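Fuculose-1-phosphate aldolase (Glaciozyma antarctica, PDB 4XXF) belongs to the class II aldolase and adducin family, of the AraD-like clan, and carries a bound zinc ion. Local coordinates at residues 234-237 / 238-242. Sequence-based numbering, arbitrary orientation.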
loop_
_atom_site.group_PDB
_atom_site.type_symbol
_atom_site.label_atom_id
_atom_site.label_comp_id
_atom_site.label_asym_id
_atom_site.label_seq_id
_atom_site.Cartn_x
_atom_site.Cartn_y
_atom_site.Cartn_z
ATOM N N GLU A 234 -5.518 -30.219 3.388
ATOM C CA GLU A 234 -6.280 -29.649 2.283
ATOM C C GLU A 234 -7.631 -29.071 2.682
ATOM O O GLU A 234 -8.032 -28.044 2.147
ATOM C CB GLU A 234 -6.439 -30.696 1.179
ATOM C CG GLU A 234 -5.132 -30.945 0.415
ATOM C CD GLU A 234 -4.682 -29.706 -0.339
ATOM O OE1 GLU A 234 -5.373 -29.336 -1.309
ATOM O OE2 GLU A 234 -3.653 -29.094 0.041
ATOM N N GLN A 235 -8.323 -29.693 3.635
ATOM C CA GLN A 235 -9.568 -29.109 4.134
ATOM C C GLN A 235 -9.314 -27.781 4.846
ATOM O O GLN A 235 -10.092 -26.837 4.708
ATOM C CB GLN A 235 -10.292 -30.072 5.071
ATOM C CG GLN A 235 -10.997 -31.203 4.357
ATOM C CD GLN A 235 -11.678 -32.143 5.324
ATOM O OE1 GLN A 235 -11.148 -33.204 5.652
ATOM N NE2 GLN A 235 -12.857 -31.753 5.797
ATOM N N ALA A 236 -8.233 -27.704 5.617
ATOM C CA ALA A 236 -7.867 -26.437 6.248
ATOM C C ALA A 236 -7.550 -25.368 5.210
ATOM O O ALA A 236 -7.905 -24.203 5.385
ATOM C CB ALA A 236 -6.682 -26.619 7.186
ATOM N N GLY A 237 -6.898 -25.766 4.122
ATOM C CA GLY A 237 -6.625 -24.839 3.038
ATOM C C GLY A 237 -7.891 -24.288 2.422
ATOM O O GLY A 237 -8.013 -23.085 2.193
ATOM N N TYR A 238 -8.847 -25.182 2.172
ATOM C CA TYR A 238 -10.137 -24.779 1.634
ATOM C C TYR A 238 -10.770 -23.705 2.526
ATOM O O TYR A 238 -11.221 -22.655 2.061
ATOM C CB TYR A 238 -11.069 -25.999 1.501
ATOM C CG TYR A 238 -12.271 -25.717 0.634
ATOM C CD1 TYR A 238 -13.414 -25.119 1.154
ATOM C CD2 TYR A 238 -12.233 -25.992 -0.719
ATOM C CE1 TYR A 238 -14.499 -24.826 0.342
ATOM C CE2 TYR A 238 -13.301 -25.703 -1.535
ATOM C CZ TYR A 238 -14.425 -25.119 -1.006
ATOM O OH TYR A 238 -15.469 -24.832 -1.858
ATOM N N PHE A 239 -10.788 -23.965 3.825
ATOM C CA PHE A 239 -11.420 -23.042 4.761
ATOM C C PHE A 239 -10.641 -21.722 4.873
ATOM O O PHE A 239 -11.230 -20.631 4.926
ATOM C CB PHE A 239 -11.548 -23.716 6.131
ATOM C CG PHE A 239 -12.448 -22.992 7.088
ATOM C CD1 PHE A 239 -13.804 -22.878 6.833
ATOM C CD2 PHE A 239 -11.948 -22.461 8.264
ATOM C CE1 PHE A 239 -14.641 -22.219 7.725
ATOM C CE2 PHE A 239 -12.782 -21.803 9.159
ATOM C CZ PHE A 239 -14.129 -21.692 8.884
ATOM N N GLN A 240 -9.318 -21.806 4.890
ATOM C CA GLN A 240 -8.497 -20.606 5.029
ATOM C C GLN A 240 -8.633 -19.660 3.820
ATOM O O GLN A 240 -8.483 -18.445 3.972
ATOM C CB GLN A 240 -7.032 -20.998 5.266
ATOM C CG GLN A 240 -6.758 -21.465 6.699
ATOM C CD GLN A 240 -5.409 -22.153 6.874
ATOM O OE1 GLN A 240 -5.150 -23.211 6.291
ATOM N NE2 GLN A 240 -4.548 -21.561 7.684
ATOM N N ALA A 241 -8.956 -20.198 2.645
ATOM C CA ALA A 241 -9.192 -19.371 1.462
ATOM C C ALA A 241 -10.572 -18.726 1.471
ATOM O O ALA A 241 -10.787 -17.744 0.760
ATOM C CB ALA A 241 -9.042 -20.201 0.186
ATOM N N SER A 242 -11.516 -19.272 2.238
ATOM C CA SER A 242 -12.921 -18.902 2.046
ATOM C C SER A 242 -13.247 -17.399 2.187
ATOM O O SER A 242 -14.021 -16.896 1.381
ATOM C CB SER A 242 -13.822 -19.752 2.961
ATOM O OG SER A 242 -13.597 -19.538 4.339
#
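Tyr-238 N donates a hydrogen bond to Glu-234 O (3.0 Å), and the same i+4 to i bond recurs from Phe-239 N to Gln-235 O, Gln-240 N to Ala-236 O (2.8 Å) and Ala-241 N to Gly-237 O, the pattern by which carbonyls of an alpha-helix's first turn accept N-H groups of the second. Side-chain contact across the turn is slight: CB of Tyr-238 lies 3.5 Å from Gln-235 O and CG of Gln-240 3.2 Å from Ala-236 O. In Tyr-238 and Phe-239 CG stands anti to the backbone N (chi1 -165° and -167°), which swings both rings away from the preceding turn. Ser-242 OG donates to a lone pair of Phe-239 O in the carbonyl plane at 2.7 Å; Ser-242 N donates there too, so two bonds grip that oxygen. Farther out, OE1 of Glu-234 is hydrogen-bonded to Ser-192 OG and Thr-188 N, and OE2 to Trp-196 NE1. Tyr-238 touches Pro-9, Thr-189 and Asp-191, while the Phe-239 ring packs edge-to-face with Phe-62 of a second subunit. The turn thus opens helix 234-256 between that subunit, where Gln-240 touches Thr-41, and helix 190-213, where Gln-240 also touches Trp-196 and Met-199; helix 190-213 itself follows strand 182-187.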